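Long-range contacts in shikimate kinase (Bacteroides thetaiotaomicron, PDB 3VAA), which probably catalyses the ATP-dependent, magnesium-requiring phosphorylation of the 3-hydroxyl group of shikimate on the pathway to chorismate: residues 54-64 with 83-94; 103-112 with 164-172. One frame throughout, in Å; residues are numbered along the deposited sequence. Where two conformers were deposited one is given.

Interaction 1: 54-64 with 83-94; sequences IDLDWYIEERF and LERNMLHEVAEF
Glu-90 OE1 is gripped by two donors from helix 56-64. The hydroxyl of Tyr-59 gives it a hydrogen bond, Tyr-59 OH to Glu-90 OE1 2.6 Å, nearly along the C-O axis. Arg-63 NE reaches Glu-90 OE1 on its syn side at 3.1 Å. The other carboxylate oxygen, Glu-90 OE2, takes Arg-63 NH2 at 2.7 Å in a nearly straight bond. The salt bridge is therefore side-on, one nitrogen to each oxygen, and both oxygens lie close to the guanidinium plane. Arg-63 gets there by bending at chi2 and chi3, which folds its chain over the sulfur of Met-87. Three bonds hold the carboxylate and should restrict its rotation.

The Tyr-59 ring stands at 80° to that carboxylate. Val-91 CG1 sits over one face, 3.5 Å from the centroid of the Tyr-59 ring, a CH-pi contact. Phe-94 meets the ring obliquely.

Helix 56-64 follows edge strand 53-55 of the parallel sheet. The strand order, 2-3-1-4-5, is that of the nucleoside-monophosphate-kinase-like P-loop fold of shikimate kinases. The helix crosses the C-terminal part of helix 68-91 almost at a right angle, 102°. Packing is knobs-into-holes in both directions. Leu-56 enters a hole formed by Glu-84, Met-87, Leu-88 and Val-91. Met-87 enters one formed by Tyr-59, Ile-60, Arg-63 and Phe-64, with Met-87 SD 3.8 Å from Tyr-59 CE2 in an oblique Met-aromatic contact. Ile-60 CG2 meets Leu-83 CD1 at 3.6 Å.

At the substrate end, the carboxylate of Asp-57, a predicted shikimate ligand, comes near that of Glu-84. Two waters each donate to Asp-57 OD1 and Glu-84 OE2 and bridge the two groups. Glu-84 OE1 forms a salt bridge with Arg-81, another predicted substrate residue.

Interaction 2: 103-112 with 164-172; sequences GGAPCFYDNM and RAPFYTQAQ
Phe-167 lays its ring against the 3-10 segment 105-107, at Pro-106 and Cys-107. Phe-167 CB lies 3.5 Å from Pro-106 O and also near Pro-106 CB. CG anti to the carbonyl carbon, chi1 -60°, carries the ring on across Cys-107. CD1 stays beside Pro-106 O, which meets the ring obliquely. Phe-167 CD2 touches Cys-107 SG at 3.6 Å, a sulfur-aromatic contact that is also oblique. The far atoms CE1 and CZ end near Cys-107 O. Cys-107 CA stands over the face, 3.7 Å from the centroid of the Phe-167 ring and 11° off the normal, a CH-pi contact. A beta-mercaptoethanol, probably from the crystallisation liquor, sits about 2 Å from the Cys-107 side chain, consistent with a mixed disulfide.

Tyr-168 provides the hydrogen bond of the contact. Tyr-168 OH donates to Gly-103 O at 2.7 Å, tilted 19° from the carbonyl plane. Pro-106 CG also meets the edge of this ring, 3.8 Å from Tyr-168 CE1. Arg-164 CB lies over one face, toward the rim. Phe-123 of strand 120-125 also packs against the tyrosine.

Met-112 fills the other end. Met-112 CG lies 3.7 Å from Gln-170 CB. Bent at chi2 and chi3, the chain brings SD to the backbone of Ala-171. Gln-170 O and Gln-172 N are hydrogen-bonded to the Asn-116 side chain of helix 111-118.

Arg-164 extends past Cys-107 SG, which its CG touches. Its NH1 is hydrogen-bonded to Ala-160 O, one turn back in the same helix. Gly-103 and Arg-164 are both predicted to bind substrate, and Gly-103 also touches the probable P-loop. The arrangement joins the glycine-rich loop after strand 97-100 to the end of helix 150-168, as expected for the shikimate pocket of a P-loop shikimate kinase.

Overall arrangement
The contacts follow one another along the chain, with centres 16 Å apart, and they touch. Arg-85 CG of interaction 1 packs 3.4 Å from Asn-111 OD1 of interaction 2. Glu-84 OE1 lies 3.5 Å from Ala-105 CA. Helix 68-91 thus backs the loop 103-112, which in turn meets the end of helix 150-168. Between them the contacts contain three predicted shikimate-binding residues: Asp-57 in interaction 1, Gly-103 and Arg-164 in interaction 2. Arg-81, a fourth, lies about 6 Å from Arg-164, side chain to side chain. Gly-103 is about 4 Å from the side chain of Lys-38, a predicted ATP ligand.

Interaction 1: 54-64 with 83-94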
loop_
_atom_site.group_PDB
_atom_site.type_symbol
_atom_site.label_atom_id
_atom_site.label_comp_id
_atom_site.label_asym_id
_atom_site.label_seq_id
_atom_site.Cartn_x
_atom_site.Cartn_y
_atom_site.Cartn_z
ATOM N N ILE A 54 -8.701 -6.602 1.658
ATOM C CA ILE A 54 -9.200 -5.398 2.315
ATOM C C ILE A 54 -8.241 -4.217 2.079
ATOM O O ILE A 54 -7.062 -4.301 2.404
ATOM C CB ILE A 54 -9.350 -5.622 3.845
ATOM C CG1 ILE A 54 -10.347 -6.754 4.117
ATOM C CG2 ILE A 54 -9.810 -4.320 4.553
ATOM C CD1 ILE A 54 -10.550 -7.036 5.582
ATOM N N ASP A 55 -8.757 -3.130 1.516
ATOM C CA ASP A 55 -7.998 -1.882 1.340
ATOM C C ASP A 55 -8.332 -1.034 2.580
ATOM O O ASP A 55 -9.489 -0.730 2.837
ATOM C CB ASP A 55 -8.446 -1.187 0.060
ATOM C CG ASP A 55 -7.804 0.172 -0.164
ATOM O OD1 ASP A 55 -7.201 0.748 0.747
ATOM O OD2 ASP A 55 -7.921 0.678 -1.294
ATOM N N LEU A 56 -7.332 -0.691 3.371
ATOM C CA LEU A 56 -7.584 0.074 4.600
ATOM C C LEU A 56 -8.340 1.378 4.367
ATOM O O LEU A 56 -9.204 1.735 5.163
ATOM C CB LEU A 56 -6.278 0.343 5.349
ATOM C CG LEU A 56 -6.384 1.009 6.734
ATOM C CD1 LEU A 56 -7.351 0.272 7.623
ATOM C CD2 LEU A 56 -4.977 1.089 7.373
ATOM N N ASP A 57 -8.026 2.093 3.291
ATOM C CA ASP A 57 -8.763 3.327 2.985
ATOM C C ASP A 57 -10.241 3.063 2.781
ATOM O O ASP A 57 -11.092 3.870 3.212
ATOM C CB ASP A 57 -8.188 4.031 1.774
ATOM C CG ASP A 57 -6.875 4.729 2.060
ATOM O OD1 ASP A 57 -6.456 4.817 3.237
ATOM O OD2 ASP A 57 -6.272 5.231 1.084
ATOM N N TRP A 58 -10.563 1.955 2.111
ATOM C CA TRP A 58 -11.972 1.579 1.917
ATOM C C TRP A 58 -12.602 1.284 3.271
ATOM O O TRP A 58 -13.733 1.711 3.555
ATOM C CB TRP A 58 -12.095 0.362 0.980
ATOM C CG TRP A 58 -13.470 -0.254 0.918
ATOM C CD1 TRP A 58 -14.491 0.107 0.094
ATOM C CD2 TRP A 58 -13.963 -1.346 1.717
ATOM N NE1 TRP A 58 -15.598 -0.683 0.333
ATOM C CE2 TRP A 58 -15.298 -1.583 1.322
ATOM C CE3 TRP A 58 -13.405 -2.141 2.730
ATOM C CZ2 TRP A 58 -16.087 -2.588 1.898
ATOM C CZ3 TRP A 58 -14.190 -3.135 3.312
ATOM C CH2 TRP A 58 -15.521 -3.350 2.888
ATOM N N TYR A 59 -11.864 0.559 4.115
ATOM C CA TYR A 59 -12.372 0.193 5.443
ATOM C C TYR A 59 -12.688 1.449 6.277
ATOM O O TYR A 59 -13.736 1.550 6.940
ATOM C CB TYR A 59 -11.368 -0.722 6.138
ATOM C CG TYR A 59 -11.838 -1.235 7.459
ATOM C CD1 TYR A 59 -12.626 -2.370 7.538
ATOM C CD2 TYR A 59 -11.505 -0.583 8.648
ATOM C CE1 TYR A 59 -13.074 -2.841 8.759
ATOM C CE2 TYR A 59 -11.933 -1.056 9.862
ATOM C CZ TYR A 59 -12.732 -2.185 9.913
ATOM O OH TYR A 59 -13.185 -2.676 11.126
ATOM N N ILE A 60 -11.785 2.410 6.214
ATOM C CA ILE A 60 -11.945 3.698 6.897
ATOM C C ILE A 60 -13.235 4.401 6.427
ATOM O O ILE A 60 -14.029 4.854 7.245
ATOM C CB ILE A 60 -10.728 4.595 6.626
ATOM C CG1 ILE A 60 -9.514 4.124 7.447
ATOM C CG2 ILE A 60 -11.071 6.066 6.940
ATOM C CD1 ILE A 60 -8.145 4.752 6.992
ATOM N N GLU A 61 -13.452 4.450 5.113
ATOM C CA GLU A 61 -14.647 5.115 4.576
ATOM C C GLU A 61 -15.929 4.418 4.995
ATOM O O GLU A 61 -16.955 5.088 5.246
ATOM C CB GLU A 61 -14.567 5.249 3.049
ATOM C CG GLU A 61 -13.353 6.045 2.588
ATOM C CD GLU A 61 -13.398 6.456 1.117
ATOM O OE1 GLU A 61 -14.372 6.102 0.403
ATOM O OE2 GLU A 61 -12.470 7.183 0.690
ATOM N N GLU A 62 -15.893 3.084 5.047
ATOM C CA GLU A 62 -17.058 2.303 5.509
ATOM C C GLU A 62 -17.398 2.596 6.979
ATOM O O GLU A 62 -18.559 2.682 7.357
ATOM C CB GLU A 62 -16.805 0.803 5.367
ATOM C CG GLU A 62 -16.805 0.284 3.957
ATOM C CD GLU A 62 -18.168 0.316 3.298
ATOM O OE1 GLU A 62 -18.218 0.448 2.060
ATOM O OE2 GLU A 62 -19.195 0.221 4.002
ATOM N N ARG A 63 -16.375 2.730 7.811
ATOM C CA ARG A 63 -16.591 2.964 9.240
ATOM C C ARG A 63 -17.075 4.356 9.579
ATOM O O ARG A 63 -17.923 4.530 10.462
ATOM C CB ARG A 63 -15.312 2.650 10.022
ATOM C CG ARG A 63 -15.076 1.152 10.144
ATOM C CD ARG A 63 -15.893 0.494 11.241
ATOM N NE ARG A 63 -15.225 0.602 12.547
ATOM C CZ ARG A 63 -15.458 1.538 13.459
ATOM N NH1 ARG A 63 -16.400 2.455 13.276
ATOM N NH2 ARG A 63 -14.763 1.531 14.583
ATOM N N PHE A 64 -16.590 5.356 8.860
ATOM C CA PHE A 64 -16.938 6.729 9.186
ATOM C C PHE A 64 -18.004 7.342 8.291
ATOM O O PHE A 64 -18.491 8.426 8.587
ATOM C CB PHE A 64 -15.662 7.577 9.201
ATOM C CG PHE A 64 -14.752 7.239 10.347
ATOM C CD1 PHE A 64 -14.868 7.903 11.553
ATOM C CD2 PHE A 64 -13.825 6.218 10.236
ATOM C CE1 PHE A 64 -14.057 7.585 12.615
ATOM C CE2 PHE A 64 -13.012 5.895 11.291
ATOM C CZ PHE A 64 -13.123 6.576 12.481
ATOM N N LEU A 83 -6.991 8.218 13.290
ATOM C CA LEU A 83 -8.071 7.314 12.921
ATOM C C LEU A 83 -7.569 6.166 12.047
ATOM O O LEU A 83 -8.024 5.022 12.189
ATOM C CB LEU A 83 -9.226 8.069 12.267
ATOM C CG LEU A 83 -9.287 8.589 10.884
ATOM C CD1 LEU A 83 -9.567 7.478 9.868
ATOM C CD2 LEU A 83 -10.448 9.592 10.917
ATOM N N GLU A 84 -6.606 6.452 11.167
ATOM C CA GLU A 84 -6.014 5.414 10.337
ATOM C C GLU A 84 -5.321 4.348 11.204
ATOM O O GLU A 84 -5.470 3.148 10.983
ATOM C CB GLU A 84 -5.019 6.034 9.361
ATOM C CG GLU A 84 -4.275 5.047 8.478
ATOM C CD GLU A 84 -3.321 5.737 7.544
ATOM O OE1 GLU A 84 -2.455 6.518 8.039
ATOM O OE2 GLU A 84 -3.448 5.507 6.304
ATOM N N ARG A 85 -4.552 4.801 12.196
ATOM C CA ARG A 85 -3.924 3.903 13.142
ATOM C C ARG A 85 -4.965 3.028 13.848
ATOM O O ARG A 85 -4.812 1.827 13.974
ATOM C CB ARG A 85 -3.141 4.743 14.165
ATOM C CG ARG A 85 -2.451 3.979 15.279
ATOM C CD ARG A 85 -3.378 3.705 16.460
ATOM N NE ARG A 85 -2.659 3.088 17.582
ATOM C CZ ARG A 85 -3.229 2.355 18.540
ATOM N NH1 ARG A 85 -4.541 2.125 18.538
ATOM N NH2 ARG A 85 -2.485 1.825 19.486
ATOM N N ASN A 86 -6.034 3.643 14.321
ATOM C CA ASN A 86 -7.072 2.898 14.997
ATOM C C ASN A 86 -7.740 1.859 14.082
ATOM O O ASN A 86 -8.015 0.743 14.503
ATOM C CB ASN A 86 -8.103 3.849 15.605
ATOM C CG ASN A 86 -7.545 4.659 16.737
ATOM O OD1 ASN A 86 -6.622 4.210 17.440
ATOM N ND2 ASN A 86 -8.154 5.832 16.996
ATOM N N MET A 87 -7.958 2.208 12.813
ATOM C CA MET A 87 -8.564 1.275 11.897
ATOM C C MET A 87 -7.574 0.151 11.515
ATOM O O MET A 87 -7.987 -1.006 11.326
ATOM C CB MET A 87 -9.114 1.999 10.667
ATOM C CG MET A 87 -10.323 2.906 10.953
ATOM S SD MET A 87 -11.656 2.120 11.878
ATOM C CE MET A 87 -11.233 2.517 13.605
ATOM N N LEU A 88 -6.298 0.474 11.420
ATOM C CA LEU A 88 -5.248 -0.536 11.213
ATOM C C LEU A 88 -5.337 -1.571 12.344
ATOM O O LEU A 88 -5.274 -2.779 12.097
ATOM C CB LEU A 88 -3.866 0.099 11.198
ATOM C CG LEU A 88 -2.665 -0.850 11.093
ATOM C CD1 LEU A 88 -2.763 -1.699 9.813
ATOM C CD2 LEU A 88 -1.338 -0.056 11.128
ATOM N N HIS A 89 -5.505 -1.109 13.590
ATOM C CA HIS A 89 -5.628 -2.033 14.711
ATOM C C HIS A 89 -6.871 -2.907 14.623
ATOM O O HIS A 89 -6.847 -4.054 15.057
ATOM C CB HIS A 89 -5.490 -1.287 16.048
ATOM C CG HIS A 89 -4.082 -0.897 16.346
ATOM N ND1 HIS A 89 -3.409 -1.346 17.459
ATOM C CD2 HIS A 89 -3.178 -0.196 15.620
ATOM C CE1 HIS A 89 -2.172 -0.881 17.442
ATOM N NE2 HIS A 89 -2.003 -0.180 16.336
ATOM N N GLU A 90 -7.951 -2.378 14.072
ATOM C CA GLU A 90 -9.153 -3.173 13.886
ATOM C C GLU A 90 -8.958 -4.265 12.831
ATOM O O GLU A 90 -9.298 -5.428 13.068
ATOM C CB GLU A 90 -10.346 -2.300 13.500
ATOM C CG GLU A 90 -10.865 -1.435 14.609
ATOM C CD GLU A 90 -12.261 -0.900 14.329
ATOM O OE1 GLU A 90 -12.819 -1.207 13.255
ATOM O OE2 GLU A 90 -12.813 -0.169 15.171
ATOM N N VAL A 91 -8.407 -3.891 11.666
ATOM C CA VAL A 91 -8.266 -4.880 10.577
ATOM C C VAL A 91 -7.205 -5.905 10.927
ATOM O O VAL A 91 -7.237 -7.032 10.436
ATOM C CB VAL A 91 -7.999 -4.224 9.185
ATOM C CG1 VAL A 91 -9.160 -3.269 8.814
ATOM C CG2 VAL A 91 -6.682 -3.490 9.138
ATOM N N ALA A 92 -6.266 -5.533 11.777
ATOM C CA ALA A 92 -5.203 -6.449 12.189
ATOM C C ALA A 92 -5.735 -7.644 13.010
ATOM O O ALA A 92 -5.006 -8.611 13.234
ATOM C CB ALA A 92 -4.135 -5.695 12.954
ATOM N N GLU A 93 -6.985 -7.565 13.460
ATOM C CA GLU A 93 -7.590 -8.662 14.205
ATOM C C GLU A 93 -8.254 -9.680 13.279
ATOM O O GLU A 93 -8.550 -10.785 13.707
ATOM C CB GLU A 93 -8.574 -8.142 15.258
ATOM C CG GLU A 93 -7.928 -7.199 16.253
ATOM C CD GLU A 93 -8.853 -6.791 17.392
ATOM O OE1 GLU A 93 -9.807 -7.535 17.686
ATOM O OE2 GLU A 93 -8.615 -5.725 18.000
ATOM N N PHE A 94 -8.492 -9.309 12.018
ATOM C CA PHE A 94 -9.065 -10.248 11.043
ATOM C C PHE A 94 -8.085 -11.384 10.719
ATOM O O PHE A 94 -6.870 -11.176 10.688
ATOM C CB PHE A 94 -9.464 -9.559 9.732
ATOM C CG PHE A 94 -10.382 -8.376 9.897
ATOM C CD1 PHE A 94 -11.230 -8.262 10.992
ATOM C CD2 PHE A 94 -10.449 -7.413 8.904
ATOM C CE1 PHE A 94 -12.087 -7.170 11.119
ATOM C CE2 PHE A 94 -11.319 -6.332 9.014
ATOM C CZ PHE A 94 -12.132 -6.209 10.124
HETATM O O HOH W 1 -4.547 3.450 4.883
HETATM O O HOH W 2 -4.527 6.810 3.870
#

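Interaction 2: 103-112 with 164-172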
loop_
_atom_site.group_PDB
_atom_site.type_symbol
_atom_site.label_atom_id
_atom_site.label_comp_id
_atom_site.label_asym_id
_atom_site.label_seq_id
_atom_site.Cartn_x
_atom_site.Cartn_y
_atom_site.Cartn_z
ATOM N N GLY A 103 -0.343 4.818 1.434
ATOM C CA GLY A 103 1.079 5.109 1.296
ATOM C C GLY A 103 1.740 5.741 2.492
ATOM O O GLY A 103 2.944 5.580 2.683
ATOM N N GLY A 104 0.974 6.480 3.285
ATOM C CA GLY A 104 1.516 7.156 4.450
ATOM C C GLY A 104 1.429 6.402 5.742
ATOM O O GLY A 104 2.139 6.741 6.699
ATOM N N ALA A 105 0.562 5.386 5.796
ATOM C CA ALA A 105 0.338 4.612 7.007
ATOM C C ALA A 105 1.623 4.141 7.704
ATOM O O ALA A 105 1.754 4.290 8.924
ATOM C CB ALA A 105 -0.597 3.423 6.731
ATOM N N PRO A 106 2.607 3.626 6.952
ATOM C CA PRO A 106 3.813 3.149 7.633
ATOM C C PRO A 106 4.641 4.191 8.386
ATOM O O PRO A 106 5.486 3.814 9.205
ATOM C CB PRO A 106 4.650 2.601 6.466
ATOM C CG PRO A 106 3.645 2.171 5.514
ATOM C CD PRO A 106 2.632 3.253 5.529
ATOM N N CYS A 107 4.394 5.476 8.136
ATOM C CA CYS A 107 5.190 6.549 8.698
ATOM C C CYS A 107 4.775 7.046 10.072
ATOM O O CYS A 107 5.467 7.892 10.638
ATOM C CB CYS A 107 5.152 7.759 7.772
ATOM S SG CYS A 107 5.698 7.400 6.117
ATOM N N PHE A 108 3.670 6.554 10.594
ATOM C CA PHE A 108 3.116 7.099 11.832
ATOM C C PHE A 108 2.971 6.088 12.941
ATOM O O PHE A 108 2.910 4.865 12.693
ATOM C CB PHE A 108 1.778 7.747 11.510
ATOM C CG PHE A 108 1.897 8.854 10.521
ATOM C CD1 PHE A 108 2.318 10.116 10.921
ATOM C CD2 PHE A 108 1.648 8.622 9.191
ATOM C CE1 PHE A 108 2.457 11.141 9.994
ATOM C CE2 PHE A 108 1.795 9.632 8.258
ATOM C CZ PHE A 108 2.199 10.880 8.654
ATOM N N TYR A 109 2.904 6.611 14.173
ATOM C CA TYR A 109 2.771 5.782 15.379
ATOM C C TYR A 109 3.794 4.651 15.336
ATOM O O TYR A 109 4.936 4.885 14.911
ATOM C CB TYR A 109 1.317 5.284 15.518
ATOM C CG TYR A 109 0.342 6.426 15.733
ATOM C CD1 TYR A 109 0.101 6.924 17.013
ATOM C CD2 TYR A 109 -0.319 7.022 14.676
ATOM C CE1 TYR A 109 -0.765 7.986 17.218
ATOM C CE2 TYR A 109 -1.178 8.099 14.868
ATOM C CZ TYR A 109 -1.406 8.566 16.136
ATOM O OH TYR A 109 -2.259 9.612 16.345
ATOM N N ASP A 110 3.419 3.449 15.792
ATOM C CA ASP A 110 4.273 2.263 15.649
ATOM C C ASP A 110 3.654 1.368 14.563
ATOM O O ASP A 110 3.780 0.142 14.606
ATOM C CB ASP A 110 4.340 1.478 16.970
ATOM C CG ASP A 110 2.962 1.020 17.462
ATOM O OD1 ASP A 110 1.930 1.573 16.996
ATOM O OD2 ASP A 110 2.921 0.114 18.338
ATOM N N ASN A 111 3.008 1.979 13.575
ATOM C CA ASN A 111 2.256 1.212 12.563
ATOM C C ASN A 111 3.060 0.112 11.873
ATOM O O ASN A 111 2.551 -0.989 11.686
ATOM C CB ASN A 111 1.666 2.150 11.511
ATOM C CG ASN A 111 0.488 2.997 12.031
ATOM O OD1 ASN A 111 0.004 2.836 13.159
ATOM N ND2 ASN A 111 0.019 3.918 11.176
ATOM N N MET A 112 4.298 0.411 11.484
ATOM C CA MET A 112 5.110 -0.587 10.781
ATOM C C MET A 112 5.505 -1.702 11.736
ATOM O O MET A 112 5.392 -2.876 11.402
ATOM C CB MET A 112 6.347 0.027 10.128
ATOM C CG MET A 112 7.175 -0.989 9.272
ATOM S SD MET A 112 6.232 -1.800 7.952
ATOM C CE MET A 112 5.470 -0.373 7.513
ATOM N N ARG A 164 9.641 8.421 2.790
ATOM C CA ARG A 164 8.968 7.179 3.193
ATOM C C ARG A 164 9.852 5.946 3.347
ATOM O O ARG A 164 9.562 5.081 4.154
ATOM C CB ARG A 164 7.840 6.881 2.226
ATOM C CG ARG A 164 6.741 7.879 2.316
ATOM C CD ARG A 164 5.948 7.961 1.050
ATOM N NE ARG A 164 4.859 8.924 1.192
ATOM C CZ ARG A 164 5.021 10.243 1.211
ATOM N NH1 ARG A 164 6.231 10.782 1.114
ATOM N NH2 ARG A 164 3.967 11.034 1.363
ATOM N N ALA A 165 10.942 5.875 2.593
ATOM C CA ALA A 165 11.855 4.714 2.641
ATOM C C ALA A 165 12.320 4.217 4.021
ATOM O O ALA A 165 12.380 3.016 4.221
ATOM C CB ALA A 165 13.077 4.963 1.735
ATOM N N PRO A 166 12.672 5.114 4.969
ATOM C CA PRO A 166 13.083 4.610 6.282
ATOM C C PRO A 166 12.007 3.768 6.980
ATOM O O PRO A 166 12.310 3.006 7.894
ATOM C CB PRO A 166 13.361 5.884 7.076
ATOM C CG PRO A 166 13.720 6.898 6.049
ATOM C CD PRO A 166 12.924 6.561 4.832
ATOM N N PHE A 167 10.756 3.938 6.557
ATOM C CA PHE A 167 9.633 3.208 7.119
ATOM C C PHE A 167 9.331 2.004 6.256
ATOM O O PHE A 167 9.214 0.876 6.757
ATOM C CB PHE A 167 8.420 4.134 7.242
ATOM C CG PHE A 167 8.669 5.317 8.134
ATOM C CD1 PHE A 167 8.668 5.157 9.510
ATOM C CD2 PHE A 167 8.911 6.577 7.608
ATOM C CE1 PHE A 167 8.900 6.228 10.344
ATOM C CE2 PHE A 167 9.145 7.654 8.446
ATOM C CZ PHE A 167 9.136 7.474 9.815
ATOM N N TYR A 168 9.203 2.228 4.947
ATOM C CA TYR A 168 8.908 1.118 4.052
ATOM C C TYR A 168 9.934 -0.001 4.175
ATOM O O TYR A 168 9.573 -1.187 4.192
ATOM C CB TYR A 168 8.860 1.541 2.584
ATOM C CG TYR A 168 7.752 2.473 2.162
ATOM C CD1 TYR A 168 6.573 2.634 2.908
ATOM C CD2 TYR A 168 7.842 3.136 0.955
ATOM C CE1 TYR A 168 5.559 3.477 2.466
ATOM C CE2 TYR A 168 6.808 3.960 0.491
ATOM C CZ TYR A 168 5.683 4.131 1.248
ATOM O OH TYR A 168 4.696 4.974 0.785
ATOM N N THR A 169 11.206 0.369 4.279
ATOM C CA THR A 169 12.284 -0.631 4.341
ATOM C C THR A 169 12.343 -1.443 5.650
ATOM O O THR A 169 13.166 -2.333 5.784
ATOM C CB THR A 169 13.646 0.012 4.005
ATOM O OG1 THR A 169 13.949 1.054 4.948
ATOM C CG2 THR A 169 13.629 0.576 2.585
ATOM N N GLN A 170 11.488 -1.122 6.617
ATOM C CA GLN A 170 11.408 -1.885 7.860
ATOM C C GLN A 170 10.488 -3.098 7.702
ATOM O O GLN A 170 10.401 -3.928 8.603
ATOM C CB GLN A 170 10.890 -1.016 9.008
ATOM C CG GLN A 170 11.741 0.171 9.352
ATOM C CD GLN A 170 11.078 1.073 10.401
ATOM O OE1 GLN A 170 10.196 0.638 11.155
ATOM N NE2 GLN A 170 11.499 2.336 10.450
ATOM N N ALA A 171 9.794 -3.194 6.569
ATOM C CA ALA A 171 8.941 -4.338 6.302
ATOM C C ALA A 171 9.763 -5.628 6.363
ATOM O O ALA A 171 10.903 -5.669 5.897
ATOM C CB ALA A 171 8.286 -4.200 4.914
ATOM N N GLN A 172 9.191 -6.675 6.949
ATOM C CA GLN A 172 9.880 -7.963 7.011
ATOM C C GLN A 172 10.279 -8.447 5.631
ATOM O O GLN A 172 11.377 -8.988 5.449
ATOM C CB GLN A 172 9.008 -9.033 7.667
ATOM C CG GLN A 172 9.726 -10.385 7.726
ATOM C CD GLN A 172 8.932 -11.483 8.397
ATOM O OE1 GLN A 172 7.754 -11.324 8.715
ATOM N NE2 GLN A 172 9.585 -12.624 8.607
#